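Local coordinates for microcin B17-processing protein McbD (Escherichia coli str. K-12 substr. MG1655, PDB 6GRH) that is needed to process the inactive microcin B17 precursor peptide into the active antibiotic, and belongs to the YcaO family of cyclodehydratases, at residues 112-117 / 338-343; 149-154 / 354-359. The protein carries 1 engineered substitution. One frame throughout, in Å; residues are numbered along the deposited sequence.

Contact 1: residues 112-117 / 338-343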
loop_
_atom_site.group_PDB
_atom_site.type_symbol
_atom_site.label_atom_id
_atom_site.label_comp_id
_atom_site.label_asym_id
_atom_site.label_seq_id
_atom_site.Cartn_x
_atom_site.Cartn_y
_atom_site.Cartn_z
ATOM N N ARG E 112 -10.579 -44.794 -26.208
ATOM C CA ARG E 112 -11.864 -45.085 -25.599
ATOM C C ARG E 112 -12.955 -44.200 -26.230
ATOM O O ARG E 112 -12.686 -43.068 -26.634
ATOM C CB ARG E 112 -11.786 -44.910 -24.067
ATOM C CG ARG E 112 -11.726 -43.450 -23.611
ATOM C CD ARG E 112 -11.433 -43.307 -22.131
ATOM N NE ARG E 112 -10.044 -43.561 -21.799
ATOM C CZ ARG E 112 -9.034 -42.718 -22.025
ATOM N NH1 ARG E 112 -9.206 -41.542 -22.641
ATOM N NH2 ARG E 112 -7.810 -43.075 -21.663
ATOM N N ALA E 113 -14.167 -44.736 -26.342
ATOM C CA ALA E 113 -15.308 -43.957 -26.803
ATOM C C ALA E 113 -16.607 -44.599 -26.360
ATOM O O ALA E 113 -16.629 -45.770 -25.949
ATOM C CB ALA E 113 -15.274 -43.811 -28.317
ATOM N N PHE E 114 -17.691 -43.851 -26.445
ATOM C CA PHE E 114 -19.014 -44.463 -26.360
ATOM C C PHE E 114 -19.919 -43.947 -27.456
ATOM O O PHE E 114 -19.730 -42.837 -27.946
ATOM C CB PHE E 114 -19.636 -44.271 -24.967
ATOM C CG PHE E 114 -19.812 -42.834 -24.540
ATOM C CD1 PHE E 114 -20.979 -42.124 -24.875
ATOM C CD2 PHE E 114 -18.864 -42.209 -23.744
ATOM C CE1 PHE E 114 -21.158 -40.807 -24.453
ATOM C CE2 PHE E 114 -19.040 -40.897 -23.331
ATOM C CZ PHE E 114 -20.199 -40.200 -23.677
ATOM N N ASN E 115 -20.889 -44.766 -27.851
ATOM C CA ASN E 115 -21.873 -44.375 -28.854
ATOM C C ASN E 115 -22.767 -43.277 -28.268
ATOM O O ASN E 115 -23.326 -43.426 -27.178
ATOM C CB ASN E 115 -22.694 -45.605 -29.297
ATOM C CG ASN E 115 -23.750 -45.278 -30.354
ATOM O OD1 ASN E 115 -24.805 -44.706 -30.056
ATOM N ND2 ASN E 115 -23.480 -45.668 -31.590
ATOM N N LEU E 116 -22.901 -42.176 -29.001
ATOM C CA LEU E 116 -23.644 -41.000 -28.540
ATOM C C LEU E 116 -25.096 -41.304 -28.110
ATOM O O LEU E 116 -25.616 -40.674 -27.186
ATOM C CB LEU E 116 -23.653 -39.931 -29.642
ATOM C CG LEU E 116 -24.375 -38.604 -29.383
ATOM C CD1 LEU E 116 -23.716 -37.863 -28.248
ATOM C CD2 LEU E 116 -24.378 -37.727 -30.636
ATOM N N PHE E 117 -25.724 -42.268 -28.768
ATOM C CA PHE E 117 -27.138 -42.567 -28.547
ATOM C C PHE E 117 -27.380 -43.724 -27.572
ATOM O O PHE E 117 -28.250 -43.624 -26.708
ATOM C CB PHE E 117 -27.811 -42.859 -29.880
ATOM C CG PHE E 117 -27.474 -41.861 -30.949
ATOM C CD1 PHE E 117 -27.928 -40.559 -30.850
ATOM C CD2 PHE E 117 -26.687 -42.224 -32.037
ATOM C CE1 PHE E 117 -27.614 -39.628 -31.830
ATOM C CE2 PHE E 117 -26.368 -41.304 -33.019
ATOM C CZ PHE E 117 -26.838 -40.004 -32.921
ATOM N N ILE E 338 -22.300 -42.404 -34.408
ATOM C CA ILE E 338 -21.720 -41.175 -33.883
ATOM C C ILE E 338 -21.189 -41.525 -32.499
ATOM O O ILE E 338 -21.919 -42.081 -31.662
ATOM C CB ILE E 338 -22.729 -40.012 -33.794
ATOM C CG1 ILE E 338 -23.430 -39.802 -35.132
ATOM C CG2 ILE E 338 -22.022 -38.725 -33.378
ATOM C CD1 ILE E 338 -24.395 -38.625 -35.163
ATOM N N PHE E 339 -19.927 -41.183 -32.272
ATOM C CA PHE E 339 -19.178 -41.634 -31.113
ATOM C C PHE E 339 -18.597 -40.448 -30.378
ATOM O O PHE E 339 -18.320 -39.406 -30.975
ATOM C CB PHE E 339 -18.058 -42.595 -31.559
ATOM C CG PHE E 339 -18.571 -43.709 -32.392
ATOM C CD1 PHE E 339 -19.274 -44.744 -31.800
ATOM C CD2 PHE E 339 -18.473 -43.658 -33.778
ATOM C CE1 PHE E 339 -19.836 -45.742 -32.573
ATOM C CE2 PHE E 339 -19.005 -44.658 -34.551
ATOM C CZ PHE E 339 -19.690 -45.708 -33.951
ATOM N N VAL E 340 -18.423 -40.625 -29.078
ATOM C CA VAL E 340 -17.826 -39.631 -28.240
ATOM C C VAL E 340 -16.520 -40.205 -27.710
ATOM O O VAL E 340 -16.536 -41.098 -26.860
ATOM C CB VAL E 340 -18.747 -39.291 -27.058
ATOM C CG1 VAL E 340 -18.139 -38.185 -26.228
ATOM C CG2 VAL E 340 -20.151 -38.916 -27.538
ATOM N N TYR E 341 -15.394 -39.681 -28.203
ATOM C CA TYR E 341 -14.126 -39.879 -27.532
ATOM C C TYR E 341 -14.158 -39.063 -26.272
ATOM O O TYR E 341 -14.651 -37.916 -26.274
ATOM C CB TYR E 341 -12.945 -39.402 -28.378
ATOM C CG TYR E 341 -11.704 -39.176 -27.565
ATOM C CD1 TYR E 341 -10.911 -40.237 -27.174
ATOM C CD2 TYR E 341 -11.331 -37.899 -27.182
ATOM C CE1 TYR E 341 -9.760 -40.041 -26.436
ATOM C CE2 TYR E 341 -10.197 -37.674 -26.403
ATOM C CZ TYR E 341 -9.405 -38.743 -26.035
ATOM O OH TYR E 341 -8.281 -38.520 -25.269
ATOM N N TYR E 342 -13.603 -39.615 -25.200
ATOM C CA TYR E 342 -13.557 -38.875 -23.933
ATOM C C TYR E 342 -12.298 -39.190 -23.163
ATOM O O TYR E 342 -11.711 -40.277 -23.302
ATOM C CB TYR E 342 -14.821 -39.152 -23.092
ATOM C CG TYR E 342 -14.870 -40.540 -22.540
ATOM C CD1 TYR E 342 -15.366 -41.583 -23.295
ATOM C CD2 TYR E 342 -14.368 -40.817 -21.272
ATOM C CE1 TYR E 342 -15.366 -42.881 -22.802
ATOM C CE2 TYR E 342 -14.365 -42.099 -20.766
ATOM C CZ TYR E 342 -14.838 -43.129 -21.528
ATOM O OH TYR E 342 -14.828 -44.412 -21.010
ATOM N N ALA E 343 -11.855 -38.193 -22.402
ATOM C CA ALA E 343 -10.769 -38.331 -21.437
ATOM C C ALA E 343 -11.108 -37.397 -20.264
ATOM O O ALA E 343 -11.900 -36.435 -20.407
ATOM C CB ALA E 343 -9.449 -37.949 -22.040
HETATM O O HOH W 1 -6.910 -40.505 -24.002
HETATM O O HOH W 2 -15.760 -46.388 -22.718
#
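R112 NH1 reaches the backbone carbonyl of Y342 and a bridging water at once. Its bond to Y342 O is 2.9 Å long and nearly straight, with the oxygen in the guanidinium plane and the donor on a carbonyl lone pair; the water accepts from the same nitrogen and is also bonded to Y341 OH, which has H63 as a second partner. These groups lie at one end of an antiparallel strand pair in an antiparallel sheet of the YcaO fold, 112-115 against 339-343. F114 and V340 form its hydrogen-bonded pair, with V340 N 2.8 Å from F114 O and F114 N 3.0 Å from V340 O. Two residues past F114, where the first strand has ended, L116 N donates to I338 O at 2.8 Å.

The aliphatic part of R112 lies over one face of the Y342 ring, CD 3.7 Å from the ring centroid, and the bend at chi3 (75°) carries the guanidinium past the ring to the carbonyl. On the face of the sheet that bears F114 and V340, the V340 CB stands over the F114 ring, offset toward its rim, while the Y342 ring meets F114 obliquely, planes 47° apart. L28 and I30 of the McbB chain pack against F114 and Y342, so this aromatic group is part of the subunit interface, and Y342 OH is hydrogen-bonded to S35 of McbB.

At the end of the strand, N115 OD1 accepts from F117 N in an Asx turn, and its ND2 is held by D336 O. L116 CD2 lies beside I338 CG2, and the edge of the F117 ring meets the far end of I338, CZ to CD1 3.6 Å.

Contact 2: residues 149-154 / 354-359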
loop_
_atom_site.group_PDB
_atom_site.type_symbol
_atom_site.label_atom_id
_atom_site.label_comp_id
_atom_site.label_asym_id
_atom_site.label_seq_id
_atom_site.Cartn_x
_atom_site.Cartn_y
_atom_site.Cartn_z
ATOM N N CYS E 149 -11.934 -30.766 -35.384
ATOM C CA CYS E 149 -13.411 -30.710 -35.482
ATOM C C CYS E 149 -14.072 -31.568 -34.423
ATOM O O CYS E 149 -13.676 -32.710 -34.206
ATOM C CB CYS E 149 -13.920 -31.193 -36.837
ATOM S SG CYS E 149 -13.514 -30.042 -38.152
ATOM N N GLY E 150 -15.061 -30.984 -33.754
ATOM C CA GLY E 150 -15.803 -31.661 -32.719
ATOM C C GLY E 150 -15.133 -31.770 -31.359
ATOM O O GLY E 150 -15.683 -32.415 -30.480
ATOM N N CYS E 151 -13.969 -31.156 -31.186
ATOM C CA CYS E 151 -13.205 -31.239 -29.933
ATOM C C CYS E 151 -13.707 -30.201 -28.946
ATOM O O CYS E 151 -14.059 -29.085 -29.343
ATOM C CB CYS E 151 -11.727 -30.983 -30.170
ATOM S SG CYS E 151 -10.857 -32.308 -31.054
ATOM N N SER E 152 -13.749 -30.574 -27.667
ATOM C CA SER E 152 -14.174 -29.659 -26.608
ATOM C C SER E 152 -13.535 -30.018 -25.275
ATOM O O SER E 152 -13.058 -31.141 -25.077
ATOM C CB SER E 152 -15.702 -29.644 -26.477
ATOM O OG SER E 152 -16.145 -28.410 -25.943
ATOM N N PHE E 153 -13.512 -29.022 -24.388
ATOM C CA PHE E 153 -13.003 -29.158 -23.027
ATOM C C PHE E 153 -13.982 -28.476 -22.095
ATOM O O PHE E 153 -14.415 -27.354 -22.374
ATOM C CB PHE E 153 -11.632 -28.503 -22.900
ATOM C CG PHE E 153 -11.137 -28.402 -21.490
ATOM C CD1 PHE E 153 -10.479 -29.467 -20.893
ATOM C CD2 PHE E 153 -11.351 -27.248 -20.741
ATOM C CE1 PHE E 153 -10.018 -29.377 -19.601
ATOM C CE2 PHE E 153 -10.891 -27.153 -19.435
ATOM C CZ PHE E 153 -10.209 -28.211 -18.865
ATOM N N HIS E 154 -14.342 -29.125 -20.993
ATOM C CA HIS E 154 -15.142 -28.447 -19.977
ATOM C C HIS E 154 -15.036 -29.103 -18.619
ATOM O O HIS E 154 -14.499 -30.187 -18.510
ATOM C CB HIS E 154 -16.616 -28.422 -20.415
ATOM C CG HIS E 154 -17.314 -27.148 -20.042
ATOM N ND1 HIS E 154 -17.890 -26.948 -18.801
ATOM C CD2 HIS E 154 -17.467 -25.983 -20.725
ATOM C CE1 HIS E 154 -18.386 -25.724 -18.744
ATOM N NE2 HIS E 154 -18.147 -25.120 -19.898
ATOM N N TYR E 354 -12.278 -33.881 -21.635
ATOM C CA TYR E 354 -11.931 -33.644 -23.030
ATOM C C TYR E 354 -12.820 -34.575 -23.831
ATOM O O TYR E 354 -12.954 -35.767 -23.469
ATOM C CB TYR E 354 -10.470 -33.987 -23.303
ATOM C CG TYR E 354 -9.499 -33.431 -22.304
ATOM C CD1 TYR E 354 -9.225 -34.105 -21.122
ATOM C CD2 TYR E 354 -8.829 -32.235 -22.547
ATOM C CE1 TYR E 354 -8.306 -33.591 -20.190
ATOM C CE2 TYR E 354 -7.923 -31.708 -21.635
ATOM C CZ TYR E 354 -7.650 -32.392 -20.469
ATOM O OH TYR E 354 -6.737 -31.876 -19.573
ATOM N N THR E 355 -13.450 -34.053 -24.876
ATOM C CA THR E 355 -14.313 -34.878 -25.713
ATOM C C THR E 355 -14.101 -34.536 -27.175
ATOM O O THR E 355 -13.761 -33.398 -27.504
ATOM C CB THR E 355 -15.817 -34.670 -25.416
ATOM O OG1 THR E 355 -16.097 -33.273 -25.384
ATOM C CG2 THR E 355 -16.215 -35.302 -24.097
ATOM N N LYS E 356 -14.358 -35.515 -28.043
ATOM C CA LYS E 356 -14.473 -35.271 -29.482
ATOM C C LYS E 356 -15.579 -36.150 -30.042
ATOM O O LYS E 356 -15.597 -37.369 -29.819
ATOM C CB LYS E 356 -13.160 -35.550 -30.219
ATOM C CG LYS E 356 -13.166 -35.209 -31.725
ATOM C CD LYS E 356 -11.898 -35.734 -32.370
ATOM C CE LYS E 356 -11.810 -35.575 -33.887
ATOM N NZ LYS E 356 -11.503 -34.173 -34.268
ATOM N N ILE E 357 -16.511 -35.508 -30.735
ATOM C CA ILE E 357 -17.566 -36.199 -31.420
ATOM C C ILE E 357 -17.114 -36.475 -32.838
ATOM O O ILE E 357 -16.729 -35.548 -33.554
ATOM C CB ILE E 357 -18.905 -35.435 -31.343
ATOM C CG1 ILE E 357 -19.375 -35.485 -29.890
ATOM C CG2 ILE E 357 -19.922 -36.087 -32.275
ATOM C CD1 ILE E 357 -20.702 -34.863 -29.597
ATOM N N VAL E 358 -17.189 -37.757 -33.203
ATOM C CA VAL E 358 -16.674 -38.327 -34.439
ATOM C C VAL E 358 -17.741 -39.211 -35.074
ATOM O O VAL E 358 -18.330 -40.045 -34.388
ATOM C CB VAL E 358 -15.470 -39.270 -34.179
ATOM C CG1 VAL E 358 -14.976 -39.908 -35.474
ATOM C CG2 VAL E 358 -14.337 -38.523 -33.509
ATOM N N SER E 359 -17.950 -39.048 -36.379
ATOM C CA SER E 359 -18.768 -39.971 -37.153
ATOM C C SER E 359 -18.203 -40.233 -38.559
ATOM O O SER E 359 -18.033 -39.293 -39.337
ATOM C CB SER E 359 -20.195 -39.466 -37.275
ATOM O OG SER E 359 -20.982 -40.407 -38.009
#
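C151, S152 and F153 pair with K356, T355 and Y354 as antiparallel strands, and backbone hydrogen bonds make up most of the polar contact. S152 and T355 are the hydrogen-bonded pair: S152 N lies 2.8 Å from T355 O, and T355 N lies 2.9 Å from S152 O. The ladder reaches into the loop ahead of C151, where I357 N donates to G150 O over 3.2 Å from above the carbonyl plane.

One side chain adds a hydrogen bond. K356 leaves its strand extended through chi3 and turns only at chi4 (76°), which brings NZ within 2.6 Å of C149 O. D147 O is a second acceptor for NZ, so two carbonyls of the loop before the strand grip one buried lysine.

Van der Waals contacts lie on the face that bears C151, F153, Y354 and K356. C151 SG lies against the lysine chain, 3.8 Å from K356 CG. F153 and Y354 run side by side, their rings turned 52° to each other, and the CD1 of F153 comes to 3.5 Å from Y354 CE2. Helix 47-66 covers this face: F59 stacks on F153 and H63 on Y354, while Y354 OH is bonded to E345.

With helix 157-180 reached by S152 and T355 on the other face, where S164 OG is hydrogen-bonded to both T355 OG1 and G150 O, and by I357 beyond them, this is a short antiparallel strand pair sandwiched between two helices within the YcaO fold.

Following the chain from the N terminus, 112-117 is the first of the four segments and 149-154 comes next, before a long excursion of helices and a separate mixed sheet brings the chain back to 338-343 and 354-359. Contact 1 closes a loop of 220 residues and contact 2 one of 199; the two cross, since their segments alternate along the sequence. The returning strands 339-347 and 350-358 follow each other and are neighbours in one sheet: Y341 N lies 2.8 Å from K356 O and A343 O 2.9 Å from Y354 N, probable hydrogen bonds. This returning pair thus sits between strands 108-115 and 151-154, joining them to the C-terminal strands of the chain.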